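Moesin/ezrin/radixin homolog 2 (Drosophila melanogaster, PDB 7EDR) is the fly counterpart of the tumour suppressor Merlin, whose FERM domain probably links membrane proteins to the cortical cytoskeleton and to growth-control signalling. Local coordinates at residues C[56-61]-C[280-285]; C[207-212]-C[221-226]; C[255-260]-C[271-276]. All coordinates share one frame; numbering follows the deposited sequence.

Interaction 1. Residues C[56-61]-C[280-285]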
loop_
_atom_site.group_PDB
_atom_site.type_symbol
_atom_site.label_atom_id
_atom_site.label_comp_id
_atom_site.label_asym_id
_atom_site.label_seq_id
_atom_site.Cartn_x
_atom_site.Cartn_y
_atom_site.Cartn_z
ATOM N N VAL C 56 -33.602 -8.830 -18.776
ATOM C CA VAL C 56 -32.217 -8.414 -18.950
ATOM C C VAL C 56 -31.377 -9.044 -17.839
ATOM O O VAL C 56 -31.662 -8.872 -16.650
ATOM C CB VAL C 56 -32.109 -6.884 -18.957
ATOM C CG1 VAL C 56 -30.679 -6.441 -18.944
ATOM C CG2 VAL C 56 -32.803 -6.325 -20.197
ATOM N N SER C 57 -30.368 -9.815 -18.228
ATOM C CA SER C 57 -29.570 -10.599 -17.303
ATOM C C SER C 57 -28.087 -10.343 -17.555
ATOM O O SER C 57 -27.685 -9.799 -18.588
ATOM C CB SER C 57 -29.873 -12.102 -17.444
ATOM O OG SER C 57 -31.263 -12.362 -17.344
ATOM N N TRP C 58 -27.270 -10.756 -16.591
ATOM C CA TRP C 58 -25.823 -10.761 -16.720
ATOM C C TRP C 58 -25.348 -12.198 -16.842
ATOM O O TRP C 58 -25.898 -13.091 -16.195
ATOM C CB TRP C 58 -25.159 -10.092 -15.517
ATOM C CG TRP C 58 -25.514 -8.660 -15.347
ATOM C CD1 TRP C 58 -26.531 -8.144 -14.582
ATOM C CD2 TRP C 58 -24.854 -7.539 -15.947
ATOM N NE1 TRP C 58 -26.533 -6.764 -14.671
ATOM C CE2 TRP C 58 -25.515 -6.373 -15.504
ATOM C CE3 TRP C 58 -23.756 -7.406 -16.803
ATOM C CZ2 TRP C 58 -25.121 -5.098 -15.897
ATOM C CZ3 TRP C 58 -23.367 -6.132 -17.195
ATOM C CH2 TRP C 58 -24.053 -4.995 -16.740
ATOM N N LEU C 59 -24.329 -12.421 -17.673
ATOM C CA LEU C 59 -23.820 -13.772 -17.875
ATOM C C LEU C 59 -23.177 -14.286 -16.589
ATOM O O LEU C 59 -22.416 -13.563 -15.938
ATOM C CB LEU C 59 -22.808 -13.785 -19.024
ATOM C CG LEU C 59 -22.452 -15.125 -19.682
ATOM C CD1 LEU C 59 -23.701 -15.846 -20.184
ATOM C CD2 LEU C 59 -21.502 -14.881 -20.822
ATOM N N LYS C 60 -23.493 -15.528 -16.213
ATOM C CA LYS C 60 -22.847 -16.169 -15.069
ATOM C C LYS C 60 -21.523 -16.796 -15.489
ATOM O O LYS C 60 -21.387 -17.326 -16.595
ATOM C CB LYS C 60 -23.764 -17.225 -14.452
ATOM C CG LYS C 60 -24.891 -16.629 -13.590
ATOM C CD LYS C 60 -26.065 -17.599 -13.466
ATOM C CE LYS C 60 -26.946 -17.303 -12.245
ATOM N NZ LYS C 60 -26.971 -18.458 -11.280
ATOM N N MET C 61 -20.541 -16.729 -14.598
ATOM C CA MET C 61 -19.177 -17.059 -14.989
ATOM C C MET C 61 -18.941 -18.558 -15.073
ATOM O O MET C 61 -18.211 -19.022 -15.954
ATOM C CB MET C 61 -18.181 -16.425 -14.014
ATOM C CG MET C 61 -18.070 -14.924 -14.156
ATOM S SD MET C 61 -17.462 -14.480 -15.787
ATOM C CE MET C 61 -18.979 -13.961 -16.600
ATOM N N ASN C 280 -35.247 -9.264 -8.251
ATOM C CA ASN C 280 -34.766 -9.455 -6.889
ATOM C C ASN C 280 -33.418 -10.149 -6.875
ATOM O O ASN C 280 -32.543 -9.800 -6.078
ATOM C CB ASN C 280 -35.792 -10.228 -6.080
ATOM C CG ASN C 280 -36.979 -9.374 -5.720
ATOM O OD1 ASN C 280 -37.021 -8.186 -6.063
ATOM N ND2 ASN C 280 -37.958 -9.963 -5.041
ATOM N N LYS C 281 -33.228 -11.119 -7.762
ATOM C CA LYS C 281 -31.909 -11.703 -7.925
ATOM C C LYS C 281 -30.894 -10.649 -8.372
ATOM O O LYS C 281 -29.756 -10.631 -7.882
ATOM C CB LYS C 281 -31.982 -12.865 -8.915
ATOM C CG LYS C 281 -30.693 -13.620 -9.033
ATOM C CD LYS C 281 -30.216 -14.087 -7.665
ATOM C CE LYS C 281 -28.764 -14.556 -7.725
ATOM N NZ LYS C 281 -28.538 -15.463 -8.890
ATOM N N MET C 282 -31.296 -9.750 -9.285
ATOM C CA MET C 282 -30.401 -8.687 -9.738
ATOM C C MET C 282 -30.067 -7.729 -8.608
ATOM O O MET C 282 -28.963 -7.181 -8.557
ATOM C CB MET C 282 -31.029 -7.904 -10.896
ATOM C CG MET C 282 -31.548 -8.756 -12.022
ATOM S SD MET C 282 -30.219 -9.725 -12.759
ATOM C CE MET C 282 -29.814 -8.639 -14.124
ATOM N N ILE C 283 -31.017 -7.481 -7.711
ATOM C CA ILE C 283 -30.705 -6.639 -6.561
ATOM C C ILE C 283 -29.663 -7.325 -5.683
ATOM O O ILE C 283 -28.698 -6.699 -5.222
ATOM C CB ILE C 283 -31.990 -6.301 -5.784
ATOM C CG1 ILE C 283 -32.926 -5.444 -6.653
ATOM C CG2 ILE C 283 -31.651 -5.592 -4.453
ATOM C CD1 ILE C 283 -34.208 -5.008 -5.932
ATOM N N LEU C 284 -29.823 -8.637 -5.486
ATOM C CA LEU C 284 -28.916 -9.403 -4.643
ATOM C C LEU C 284 -27.516 -9.431 -5.227
ATOM O O LEU C 284 -26.534 -9.214 -4.503
ATOM C CB LEU C 284 -29.445 -10.822 -4.472
ATOM C CG LEU C 284 -28.615 -11.669 -3.511
ATOM C CD1 LEU C 284 -28.668 -11.067 -2.105
ATOM C CD2 LEU C 284 -29.099 -13.125 -3.529
ATOM N N ASP C 285 -27.407 -9.679 -6.542
ATOM C CA ASP C 285 -26.098 -9.660 -7.198
ATOM C C ASP C 285 -25.450 -8.278 -7.130
ATOM O O ASP C 285 -24.246 -8.160 -6.872
ATOM C CB ASP C 285 -26.211 -10.116 -8.654
ATOM C CG ASP C 285 -26.624 -11.584 -8.785
ATOM O OD1 ASP C 285 -26.580 -12.317 -7.765
ATOM O OD2 ASP C 285 -26.993 -12.009 -9.914
#

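Interaction 2. Residues C[207-212]-C[221-226]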
loop_
_atom_site.group_PDB
_atom_site.type_symbol
_atom_site.label_atom_id
_atom_site.label_comp_id
_atom_site.label_asym_id
_atom_site.label_seq_id
_atom_site.Cartn_x
_atom_site.Cartn_y
_atom_site.Cartn_z
ATOM N N ASN C 207 -28.204 2.273 -9.096
ATOM C CA ASN C 207 -29.173 1.354 -9.666
ATOM C C ASN C 207 -30.462 1.538 -8.883
ATOM O O ASN C 207 -30.485 1.305 -7.671
ATOM C CB ASN C 207 -28.670 -0.088 -9.603
ATOM C CG ASN C 207 -27.233 -0.238 -10.139
ATOM O OD1 ASN C 207 -27.025 -0.371 -11.341
ATOM N ND2 ASN C 207 -26.247 -0.217 -9.239
ATOM N N TYR C 208 -31.515 1.992 -9.562
ATOM C CA TYR C 208 -32.810 2.279 -8.947
ATOM C C TYR C 208 -33.781 1.112 -9.108
ATOM O O TYR C 208 -33.874 0.513 -10.184
ATOM C CB TYR C 208 -33.451 3.522 -9.567
ATOM C CG TYR C 208 -32.723 4.818 -9.317
ATOM C CD1 TYR C 208 -33.073 5.631 -8.241
ATOM C CD2 TYR C 208 -31.701 5.241 -10.162
ATOM C CE1 TYR C 208 -32.437 6.826 -8.007
ATOM C CE2 TYR C 208 -31.046 6.434 -9.937
ATOM C CZ TYR C 208 -31.423 7.226 -8.854
ATOM O OH TYR C 208 -30.772 8.410 -8.604
ATOM N N PHE C 209 -34.529 0.814 -8.045
ATOM C CA PHE C 209 -35.560 -0.204 -8.123
ATOM C C PHE C 209 -36.750 0.254 -7.297
ATOM O O PHE C 209 -36.577 0.893 -6.249
ATOM C CB PHE C 209 -35.078 -1.571 -7.631
ATOM C CG PHE C 209 -33.840 -2.035 -8.318
ATOM C CD1 PHE C 209 -33.918 -2.822 -9.449
ATOM C CD2 PHE C 209 -32.589 -1.647 -7.850
ATOM C CE1 PHE C 209 -32.782 -3.229 -10.099
ATOM C CE2 PHE C 209 -31.459 -2.045 -8.488
ATOM C CZ PHE C 209 -31.552 -2.852 -9.619
ATOM N N PRO C 210 -37.950 -0.032 -7.756
ATOM C CA PRO C 210 -39.138 0.441 -7.049
ATOM C C PRO C 210 -39.518 -0.526 -5.946
ATOM O O PRO C 210 -39.615 -1.733 -6.177
ATOM C CB PRO C 210 -40.190 0.496 -8.155
ATOM C CG PRO C 210 -39.783 -0.633 -9.088
ATOM C CD PRO C 210 -38.286 -0.789 -8.979
ATOM N N ILE C 211 -39.716 -0.016 -4.733
ATOM C CA ILE C 211 -39.980 -0.858 -3.581
ATOM C C ILE C 211 -41.138 -0.252 -2.801
ATOM O O ILE C 211 -41.590 0.860 -3.075
ATOM C CB ILE C 211 -38.741 -1.027 -2.667
ATOM C CG1 ILE C 211 -38.286 0.324 -2.112
ATOM C CG2 ILE C 211 -37.602 -1.662 -3.422
ATOM C CD1 ILE C 211 -37.121 0.226 -1.173
ATOM N N THR C 212 -41.606 -1.012 -1.815
ATOM C CA THR C 212 -42.567 -0.550 -0.823
ATOM C C THR C 212 -42.068 -0.964 0.550
ATOM O O THR C 212 -41.629 -2.108 0.731
ATOM C CB THR C 212 -43.963 -1.141 -1.070
ATOM O OG1 THR C 212 -43.832 -2.512 -1.467
ATOM C CG2 THR C 212 -44.700 -0.366 -2.159
ATOM N N LEU C 221 -35.340 1.986 -4.164
ATOM C CA LEU C 221 -34.078 1.460 -3.672
ATOM C C LEU C 221 -32.969 1.859 -4.640
ATOM O O LEU C 221 -33.059 1.603 -5.846
ATOM C CB LEU C 221 -34.145 -0.063 -3.540
ATOM C CG LEU C 221 -32.853 -0.708 -3.040
ATOM C CD1 LEU C 221 -32.655 -0.430 -1.545
ATOM C CD2 LEU C 221 -32.849 -2.200 -3.341
ATOM N N GLY C 222 -31.926 2.500 -4.113
ATOM C CA GLY C 222 -30.757 2.811 -4.914
ATOM C C GLY C 222 -29.519 2.067 -4.445
ATOM O O GLY C 222 -28.920 2.443 -3.426
ATOM N N VAL C 223 -29.134 1.009 -5.162
ATOM C CA VAL C 223 -27.908 0.273 -4.850
ATOM C C VAL C 223 -26.723 0.985 -5.500
ATOM O O VAL C 223 -26.668 1.117 -6.728
ATOM C CB VAL C 223 -27.985 -1.177 -5.344
ATOM C CG1 VAL C 223 -26.786 -1.966 -4.844
ATOM C CG2 VAL C 223 -29.294 -1.825 -4.947
ATOM N N THR C 224 -25.763 1.419 -4.680
ATOM C CA THR C 224 -24.603 2.177 -5.138
ATOM C C THR C 224 -23.313 1.495 -4.700
ATOM O O THR C 224 -23.306 0.553 -3.900
ATOM C CB THR C 224 -24.608 3.614 -4.585
ATOM O OG1 THR C 224 -24.065 3.627 -3.242
ATOM C CG2 THR C 224 -26.027 4.170 -4.573
ATOM N N SER C 225 -22.200 2.036 -5.208
ATOM C CA SER C 225 -20.875 1.592 -4.799
ATOM C C SER C 225 -20.626 1.789 -3.307
ATOM O O SER C 225 -19.753 1.119 -2.742
ATOM C CB SER C 225 -19.812 2.367 -5.573
ATOM O OG SER C 225 -19.788 3.719 -5.140
ATOM N N VAL C 226 -21.353 2.706 -2.672
ATOM C CA VAL C 226 -21.143 3.047 -1.276
ATOM C C VAL C 226 -22.205 2.439 -0.356
ATOM O O VAL C 226 -21.923 2.174 0.819
ATOM C CB VAL C 226 -21.098 4.584 -1.149
ATOM C CG1 VAL C 226 -21.060 5.027 0.294
ATOM C CG2 VAL C 226 -19.895 5.113 -1.917
#

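Interaction 3. Residues C[255-260]-C[271-276]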
loop_
_atom_site.group_PDB
_atom_site.type_symbol
_atom_site.label_atom_id
_atom_site.label_comp_id
_atom_site.label_asym_id
_atom_site.label_seq_id
_atom_site.Cartn_x
_atom_site.Cartn_y
_atom_site.Cartn_z
ATOM N N ASP C 255 -39.318 -14.625 -2.111
ATOM C CA ASP C 255 -40.429 -14.180 -2.956
ATOM C C ASP C 255 -40.313 -12.668 -3.110
ATOM O O ASP C 255 -39.309 -12.195 -3.667
ATOM C CB ASP C 255 -41.749 -14.684 -2.368
ATOM C CG ASP C 255 -42.893 -14.607 -3.356
ATOM O OD1 ASP C 255 -44.016 -14.257 -2.924
ATOM O OD2 ASP C 255 -42.675 -14.908 -4.551
ATOM N N LYS C 256 -41.265 -11.874 -2.632
ATOM C CA LYS C 256 -41.262 -10.442 -2.887
ATOM C C LYS C 256 -40.609 -9.643 -1.775
ATOM O O LYS C 256 -40.456 -8.426 -1.922
ATOM C CB LYS C 256 -42.699 -9.945 -3.095
ATOM C CG LYS C 256 -43.471 -10.740 -4.131
ATOM C CD LYS C 256 -42.644 -10.966 -5.404
ATOM C CE LYS C 256 -43.507 -11.487 -6.563
ATOM N NZ LYS C 256 -44.045 -12.863 -6.369
ATOM N N LYS C 257 -40.208 -10.296 -0.690
ATOM C CA LYS C 257 -39.849 -9.632 0.557
ATOM C C LYS C 257 -38.335 -9.663 0.752
ATOM O O LYS C 257 -37.741 -10.743 0.899
ATOM C CB LYS C 257 -40.553 -10.313 1.728
ATOM C CG LYS C 257 -40.453 -9.582 3.052
ATOM C CD LYS C 257 -40.753 -10.543 4.196
ATOM C CE LYS C 257 -41.256 -9.823 5.429
ATOM N NZ LYS C 257 -41.567 -10.809 6.512
ATOM N N PHE C 258 -37.713 -8.482 0.762
ATOM C CA PHE C 258 -36.299 -8.360 1.105
ATOM C C PHE C 258 -36.142 -8.161 2.608
ATOM O O PHE C 258 -36.860 -7.355 3.218
ATOM C CB PHE C 258 -35.635 -7.195 0.366
ATOM C CG PHE C 258 -34.963 -7.597 -0.915
ATOM C CD1 PHE C 258 -33.627 -7.952 -0.926
ATOM C CD2 PHE C 258 -35.678 -7.639 -2.107
ATOM C CE1 PHE C 258 -33.006 -8.339 -2.109
ATOM C CE2 PHE C 258 -35.069 -8.014 -3.295
ATOM C CZ PHE C 258 -33.730 -8.366 -3.295
ATOM N N THR C 259 -35.203 -8.898 3.196
ATOM C CA THR C 259 -34.799 -8.694 4.579
ATOM C C THR C 259 -33.352 -8.225 4.613
ATOM O O THR C 259 -32.472 -8.851 4.004
ATOM C CB THR C 259 -34.950 -9.966 5.410
ATOM O OG1 THR C 259 -36.295 -10.456 5.301
ATOM C CG2 THR C 259 -34.620 -9.656 6.868
ATOM N N ILE C 260 -33.109 -7.139 5.336
ATOM C CA ILE C 260 -31.786 -6.549 5.456
ATOM C C ILE C 260 -31.425 -6.507 6.926
ATOM O O ILE C 260 -32.128 -5.871 7.722
ATOM C CB ILE C 260 -31.729 -5.150 4.830
ATOM C CG1 ILE C 260 -31.733 -5.296 3.307
ATOM C CG2 ILE C 260 -30.494 -4.395 5.322
ATOM C CD1 ILE C 260 -32.034 -4.039 2.620
ATOM N N ILE C 271 -37.365 -4.251 6.302
ATOM C CA ILE C 271 -37.973 -5.056 5.253
ATOM C C ILE C 271 -38.474 -4.124 4.161
ATOM O O ILE C 271 -38.828 -2.969 4.417
ATOM C CB ILE C 271 -39.119 -5.930 5.835
ATOM C CG1 ILE C 271 -38.614 -7.313 6.254
ATOM C CG2 ILE C 271 -40.306 -6.081 4.884
ATOM C CD1 ILE C 271 -37.496 -7.327 7.269
ATOM N N PHE C 272 -38.462 -4.609 2.926
ATOM C CA PHE C 272 -39.146 -3.887 1.871
ATOM C C PHE C 272 -39.575 -4.900 0.828
ATOM O O PHE C 272 -39.081 -6.030 0.793
ATOM C CB PHE C 272 -38.268 -2.778 1.273
ATOM C CG PHE C 272 -37.018 -3.285 0.607
ATOM C CD1 PHE C 272 -37.062 -3.816 -0.680
ATOM C CD2 PHE C 272 -35.797 -3.211 1.257
ATOM C CE1 PHE C 272 -35.911 -4.277 -1.304
ATOM C CE2 PHE C 272 -34.637 -3.672 0.635
ATOM C CZ PHE C 272 -34.693 -4.203 -0.645
ATOM N N TYR C 273 -40.508 -4.496 -0.022
ATOM C CA TYR C 273 -41.055 -5.419 -0.999
ATOM C C TYR C 273 -40.657 -4.993 -2.398
ATOM O O TYR C 273 -40.568 -3.796 -2.703
ATOM C CB TYR C 273 -42.574 -5.515 -0.867
ATOM C CG TYR C 273 -42.989 -6.099 0.458
ATOM C CD1 TYR C 273 -43.219 -5.280 1.565
ATOM C CD2 TYR C 273 -43.104 -7.471 0.621
ATOM C CE1 TYR C 273 -43.585 -5.816 2.794
ATOM C CE2 TYR C 273 -43.473 -8.021 1.844
ATOM C CZ TYR C 273 -43.715 -7.192 2.927
ATOM O OH TYR C 273 -44.072 -7.757 4.142
ATOM N N SER C 274 -40.391 -5.985 -3.232
ATOM C CA SER C 274 -39.995 -5.755 -4.611
ATOM C C SER C 274 -40.629 -6.865 -5.429
ATOM O O SER C 274 -40.425 -8.044 -5.128
ATOM C CB SER C 274 -38.470 -5.740 -4.753
ATOM O OG SER C 274 -38.087 -5.968 -6.097
ATOM N N GLN C 275 -41.389 -6.495 -6.458
ATOM C CA GLN C 275 -42.460 -7.356 -6.954
ATOM C C GLN C 275 -42.058 -8.332 -8.047
ATOM O O GLN C 275 -42.882 -9.170 -8.416
ATOM C CB GLN C 275 -43.629 -6.511 -7.474
ATOM C CG GLN C 275 -44.250 -5.609 -6.429
ATOM C CD GLN C 275 -44.772 -6.391 -5.254
ATOM O OE1 GLN C 275 -45.269 -7.517 -5.409
ATOM N NE2 GLN C 275 -44.643 -5.814 -4.056
ATOM N N ASP C 276 -40.853 -8.247 -8.595
ATOM C CA ASP C 276 -40.419 -9.167 -9.639
ATOM C C ASP C 276 -39.233 -9.958 -9.110
ATOM O O ASP C 276 -38.227 -9.376 -8.707
ATOM C CB ASP C 276 -40.079 -8.424 -10.941
ATOM C CG ASP C 276 -39.398 -9.322 -12.014
ATOM O OD1 ASP C 276 -38.882 -8.748 -13.005
ATOM O OD2 ASP C 276 -39.349 -10.568 -11.910
#

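Interaction 1. Residues C[56-61]-C[280-285]
Met282 is the one side chain of the helix that enters the contact with strand 56-58. The apolar part centres on its methyl group. CE meets CD1 of Trp58 at 3.4 Å and also lies near NE1, so the pyrrole part of the indole does the touching. CE approaches the ring obliquely, and the two side chains cross at about a right angle. Bends at chi2 (-61°) and chi3 (-96°) bring CE round to the strand. The same methyl lies 3.7 Å from CA of Ser57 and touches the carbonyl oxygen of Val56. That oxygen has its polar partner outside the pair, in a hydrogen bond from His278 NE2. Lys86 makes a cation-pi contact with the Trp58 ring.

The charged part is sparse. Lys60 and Lys281 reach toward each other tip to tip, with Lys60 NZ 4.1 Å from Lys281 NZ. These like charges would be unfavourable on their own. Asp285 may offset them in part: its OD1 forms a long salt bridge with Lys281 NZ, at 3.9 Å.

The backbones stay well apart, with segment axes 10.0 Å from each other at an angle of 34°, and only 172 Å² is buried. This is a small surface interface between two lobes of a FERM domain. It joins the edge strand of the ubiquitin-like lobe to the C-terminal helix of the PH-like lobe.

Interaction 2. Residues C[207-212]-C[221-226]
Asn207 with Val223 and Phe209 with Leu221 are the hydrogen-bonded pairs that tie together the first beta hairpin of the PH-like lobe, in which strands 207-212 and 218-223 run antiparallel. Tyr208 with Gly222 is the non-hydrogen-bonded pair between them. Phe209 N bonds to Leu221 O at 2.8 Å, and Leu221 N bonds back to Phe209 O at 2.7 Å. CA-H...O contacts from Tyr208 and Gly222 add to the ladder.

The tight side is the face that bears Phe209, Leu221 and Val223. Leu221 is central here. Its CB packs against CG2 of Ile211 at 3.8 Å, and CD1 of Ile211 lies equally near. With chi1 at 61°, Ile211 sets CG1 between its own N and carbonyl carbon, which brings CD1 beside the Leu221 backbone. The Phe209 ring runs along the same face, and its CE2 meets CG2 of Val223 more loosely, at 4.2 Å. Helix 277-297 closes over this face: Ile283 packs on both Phe209 and Leu221.

The other face is looser across this pair. Gly222 has no side chain to set beside Tyr208, whose ring gains little from the opposite strand. The ring turns to Tyr231 instead, and its OH is hydrogen-bonded to Lys236 O. The contact also fades toward the turn after Val223. There Thr224 OG1 accepts from Val226 N, an ST turn.

At the Asn207 end, Val223 O is gripped twice. Asn207 N and Asn207 ND2 reach it from opposite faces of its carbonyl plane, with ND2 at 2.9 Å.

Interaction 3. Residues C[255-260]-C[271-276]
Ile271 begins the contact, side by side with Thr259. Its CD1 meets CG2 of Thr259 at 3.7 Å, while its CG1 touches CE of Lys257. Phe272 follows on the opposite face and pairs with Phe258. Phe258 N bonds to Phe272 O at 2.8 Å, nearly in line with the carbonyl, and Phe272 N returns a longer bond to Phe258 O. With chi1 at 63°, the Phe272 ring leans toward the neighbouring strand. CB of Phe258 sits over one face of it, 3.5 Å from the centroid, in a CH-pi contact. The two rings are near parallel, at 13°, but slid apart so that they barely overlap. Ile260 CD1 meets the edge of the Phe272 ring in its plane.

Tyr273 lies alongside Lys257. Lys257 CG lies 3.6 Å from Tyr273 CE2, and the extended chain beyond it carries CE on toward the hydroxyl. Ser274 N then bonds to Lys256 O at 2.8 Å, while Ser274 OG turns away to Asn280. At Gln275, Lys256 crosses at about a right angle and its CE reaches the backbone oxygen. Beyond, Lys256 NZ forms a salt bridge with Asp255. Asp276 takes the N-cap position of helix 277-297 and accepts from His278 N. The whole is an antiparallel beta hairpin that runs directly into the C-terminal helix, the ending of a PH-like fold.

Overall arrangement
Helix 277-297 links all three contacts. One side of it carries Met282 to the ubiquitin-like lobe in interaction 1. Another side carries Asn280 and Ile283 to the two hairpins. Ile283 CG2 lies 3.8 Å from Leu221 CD2 of interaction 2 and 3.7 Å from Phe258 CZ of interaction 3. Asn280 OD1 is a probable hydrogen-bond partner of Ser274 OG. Interactions 2 and 3 have centres about 12 Å apart and join directly: Tyr273 N is 2.7 Å from Thr212 O, and Phe272 packs on Ile211. Both are hairpins of the PH-like lobe, packed against the C-terminal helix, while interaction 1 joins that lobe to the ubiquitin-like one.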